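Local coordinates for protein sialidase B (Streptococcus pneumoniae serotype 4, PDB 4XJW) that cleaves terminal sialic acid residues from oligosaccharides, glycoproteins and glycolipids, acting as an intramolecular trans-sialidase, at residues 604-609 against 628-633. The protein carries 1 engineered substitution. Sequence-based numbering, arbitrary orientation.
Sequences YGIDLP and VLFEKY. Engineered in segment 604-609: Gly-605 (natural residue Asp).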
ATOM      1  N   TYR A 604      13.427   2.957  16.948  1.00 15.12           N
ATOM      2  CA  TYR A 604      12.075   3.234  17.431  1.00 14.30           C
ATOM      3  C   TYR A 604      11.081   2.243  16.844  1.00 13.92           C
ATOM      4  O   TYR A 604      10.965   2.125  15.631  1.00 13.69           O
ATOM      5  CB  TYR A 604      11.638   4.648  17.053  1.00 16.10           C
ATOM      6  CG  TYR A 604      10.166   4.901  17.319  1.00 16.98           C
ATOM      7  CD1 TYR A 604       9.701   5.139  18.611  1.00 15.25           C
ATOM      8  CD2 TYR A 604       9.241   4.897  16.279  1.00 11.89           C
ATOM      9  CE1 TYR A 604       8.352   5.355  18.858  1.00 14.80           C
ATOM     10  CE2 TYR A 604       7.904   5.116  16.514  1.00 13.58           C
ATOM     11  CZ  TYR A 604       7.462   5.344  17.806  1.00 14.84           C
ATOM     12  OH  TYR A 604       6.120   5.562  18.030  1.00 16.57           O
ATOM     13  N   GLY A 605      10.357   1.545  17.704  1.00 13.94           N
ATOM     14  CA  GLY A 605       9.336   0.608  17.236  1.00 14.71           C
ATOM     15  C   GLY A 605       8.047   1.346  16.878  1.00 13.07           C
ATOM     16  O   GLY A 605       7.425   1.975  17.731  1.00 14.77           O
ATOM     17  N   ILE A 606       7.646   1.260  15.614  1.00 11.15           N
ATOM     18  CA  ILE A 606       6.419   1.912  15.139  1.00 12.63           C
ATOM     19  C   ILE A 606       5.179   1.341  15.847  1.00 10.70           C
ATOM     20  O   ILE A 606       4.245   2.062  16.199  1.00 12.47           O
ATOM     21  CB  ILE A 606       6.291   1.742  13.613  1.00 13.85           C
ATOM     22  CG1 ILE A 606       7.402   2.505  12.888  1.00 17.71           C
ATOM     23  CG2 ILE A 606       4.920   2.217  13.126  1.00 12.38           C
ATOM     24  CD1 ILE A 606       7.064   3.960  12.664  1.00 17.07           C
ATOM     25  N   ASP A 607       5.183   0.028  16.052  1.00 10.94           N
ATOM     26  CA  ASP A 607       4.124  -0.662  16.782  1.00 12.87           C
ATOM     27  C   ASP A 607       4.728  -2.013  17.176  1.00 14.63           C
ATOM     28  O   ASP A 607       5.935  -2.218  17.010  1.00 15.61           O
ATOM     29  CB  ASP A 607       2.873  -0.820  15.904  1.00 11.83           C
ATOM     30  CG  ASP A 607       1.606  -1.116  16.706  1.00 11.00           C
ATOM     31  OD1 ASP A 607       1.700  -1.451  17.908  1.00 12.84           O
ATOM     32  OD2 ASP A 607       0.495  -1.020  16.127  1.00 10.82           O
ATOM     33  N   LEU A 608       3.902  -2.930  17.681  1.00 13.69           N
ATOM     34  CA  LEU A 608       4.372  -4.206  18.239  1.00 12.99           C
ATOM     35  C   LEU A 608       5.194  -4.988  17.234  1.00 12.92           C
ATOM     36  O   LEU A 608       4.938  -4.918  16.031  1.00 13.74           O
ATOM     37  CB  LEU A 608       3.178  -5.057  18.683  1.00 11.69           C
ATOM     38  CG  LEU A 608       2.139  -4.393  19.579  1.00 15.45           C
ATOM     39  CD1 LEU A 608       1.125  -5.394  20.120  1.00 16.05           C
ATOM     40  CD2 LEU A 608       2.817  -3.623  20.709  1.00 18.10           C
ATOM     41  N   PRO A 609       6.187  -5.753  17.717  1.00 13.82           N
ATOM     42  CA  PRO A 609       7.005  -6.583  16.830  1.00 14.55           C
ATOM     43  C   PRO A 609       6.169  -7.532  15.964  1.00 13.20           C
ATOM     44  O   PRO A 609       6.586  -7.886  14.855  1.00 16.53           O
ATOM     45  CB  PRO A 609       7.874  -7.378  17.812  1.00 17.47           C
ATOM     46  CG  PRO A 609       8.041  -6.461  18.974  1.00 16.85           C
ATOM     47  CD  PRO A 609       6.728  -5.695  19.087  1.00 17.36           C
ATOM     48  N   VAL A 628       5.486   9.560   8.312  1.00  9.04           N
ATOM     49  CA  VAL A 628       5.653   8.178   7.852  1.00  7.85           C
ATOM     50  C   VAL A 628       4.321   7.727   7.255  1.00  8.17           C
ATOM     51  O   VAL A 628       3.288   7.798   7.911  1.00  8.88           O
ATOM     52  CB  VAL A 628       6.069   7.227   8.999  1.00 10.40           C
ATOM     53  CG1 VAL A 628       6.391   5.847   8.455  1.00 12.76           C
ATOM     54  CG2 VAL A 628       7.268   7.777   9.764  1.00 11.11           C
ATOM     55  N   LEU A 629       4.347   7.319   5.992  1.00  7.93           N
ATOM     56  CA  LEU A 629       3.193   6.727   5.334  1.00  7.13           C
ATOM     57  C   LEU A 629       3.593   5.295   5.000  1.00  7.51           C
ATOM     58  O   LEU A 629       4.552   5.068   4.268  1.00  8.14           O
ATOM     59  CB  LEU A 629       2.841   7.496   4.063  1.00  9.50           C
ATOM     60  CG  LEU A 629       1.624   7.006   3.289  1.00  8.36           C
ATOM     61  CD1 LEU A 629       0.369   7.168   4.132  1.00  9.13           C
ATOM     62  CD2 LEU A 629       1.499   7.773   1.974  1.00  9.09           C
ATOM     63  N   PHE A 630       2.876   4.332   5.557  1.00  6.89           N
ATOM     64  CA  PHE A 630       3.350   2.954   5.458  1.00  7.66           C
ATOM     65  C   PHE A 630       2.229   1.934   5.354  1.00 10.15           C
ATOM     66  O   PHE A 630       1.088   2.183   5.783  1.00  8.67           O
ATOM     67  CB  PHE A 630       4.231   2.620   6.665  1.00  9.96           C
ATOM     68  CG  PHE A 630       3.484   2.584   7.975  1.00  9.10           C
ATOM     69  CD1 PHE A 630       3.212   3.758   8.673  1.00 11.74           C
ATOM     70  CD2 PHE A 630       3.052   1.372   8.509  1.00 13.15           C
ATOM     71  CE1 PHE A 630       2.514   3.732   9.888  1.00 12.06           C
ATOM     72  CE2 PHE A 630       2.371   1.339   9.722  1.00 16.64           C
ATOM     73  CZ  PHE A 630       2.100   2.508  10.408  1.00 14.31           C
ATOM     74  N   GLU A 631       2.578   0.770   4.805  1.00  8.42           N
ATOM     75  CA  GLU A 631       1.672  -0.352   4.727  1.00  7.88           C
ATOM     76  C   GLU A 631       1.642  -1.046   6.083  1.00  8.93           C
ATOM     77  O   GLU A 631       2.584  -1.746   6.443  1.00  8.57           O
ATOM     78  CB  GLU A 631       2.159  -1.311   3.630  1.00  8.52           C
ATOM     79  CG  GLU A 631       2.048  -0.722   2.209  1.00  9.33           C
ATOM     80  CD  GLU A 631       2.681  -1.602   1.144  1.00  8.28           C
ATOM     81  OE1 GLU A 631       3.462  -2.527   1.483  1.00 10.22           O
ATOM     82  OE2 GLU A 631       2.357  -1.395  -0.048  1.00  9.29           O
ATOM     83  N   LYS A 632       0.569  -0.855   6.841  1.00  6.80           N
ATOM     84  CA  LYS A 632       0.445  -1.482   8.156  1.00  6.75           C
ATOM     85  C   LYS A 632      -0.144  -2.893   8.046  1.00  9.42           C
ATOM     86  O   LYS A 632      -1.206  -3.205   8.594  1.00  9.13           O
ATOM     87  CB  LYS A 632      -0.377  -0.624   9.129  1.00 10.51           C
ATOM     88  CG  LYS A 632      -0.177  -1.045  10.587  1.00  9.52           C
ATOM     89  CD  LYS A 632      -1.033  -0.261  11.557  1.00  9.43           C
ATOM     90  CE  LYS A 632      -0.783  -0.730  12.981  1.00  8.58           C
ATOM     91  NZ  LYS A 632       0.527  -0.246  13.479  1.00  9.31           N
ATOM     92  N   TYR A 633       0.563  -3.751   7.328  1.00  8.98           N
ATOM     93  CA  TYR A 633       0.176  -5.153   7.217  1.00  9.36           C
ATOM     94  C   TYR A 633       1.322  -5.905   6.606  1.00  8.68           C
ATOM     95  O   TYR A 633       2.302  -5.312   6.138  1.00  9.33           O
ATOM     96  CB  TYR A 633      -1.112  -5.334   6.393  1.00  9.58           C
ATOM     97  CG  TYR A 633      -0.958  -5.312   4.881  1.00 10.78           C
ATOM     98  CD1 TYR A 633      -0.607  -4.147   4.201  1.00 10.25           C
ATOM     99  CD2 TYR A 633      -1.167  -6.461   4.138  1.00  9.37           C
ATOM    100  CE1 TYR A 633      -0.479  -4.137   2.807  1.00 11.18           C
ATOM    101  CE2 TYR A 633      -1.057  -6.470   2.761  1.00  9.56           C
ATOM    102  CZ  TYR A 633      -0.720  -5.306   2.091  1.00 11.58           C
ATOM    103  OH  TYR A 633      -0.609  -5.336   0.713  1.00 14.22           O
TER
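Phe-630 meets Ile-606 across the contact. The touch is made by CZ at the far end of the ring, 3.9 Å from Ile-606 CG2, and the methyl comes in obliquely. With Phe-630 CG between the backbone N and the carbonyl carbon (chi1 67°), the ring is carried toward 604-609, which brings CZ to Ile-606; Tyr-613 stacks on the ring. The phenyl also lies about 7 Å from the side chain of Tyr-615, the probable nucleophile. Next along, Glu-631 turns its carboxylate to Tyr-615 N, Ile-208 N and Arg-207, a probable substrate-binding residue, which places this end of the strand beside the probable active site. Lys-632, centre of an inverse gamma turn, sends its chain toward Asp-607, extended until a bend at chi4 (74°) sets NZ 2.8 Å from Asp-607 OD2. This salt bridge uses the anti lone pair of OD2, and the two side chains cross at about a right angle. NZ also lies 3.4 Å from Asp-607 CB, while Trp-96 offers the ammonium a cation-pi partner. Asp-607 OD1 accepts Leu-608 N at 2.7 Å, from 37° above the carboxylate plane. Lys-98 N adds a second bond to OD1 and Gly-97 N one to OD2, so four donors grip this buried carboxylate, which probably stabilises its negative charge. The contact bridges two blades of the sialidase beta-propeller just where the N-terminal lectin-like domain docks through Trp-96, Gly-97 and Lys-98, at the start of strand 98-99: strand 597-605 is outermost in its four-stranded sheet, strand 626-631 is central between 616-620 and 647-652, and Ile-650 of strand 647-652 is touched by both Ile-606 and Val-628.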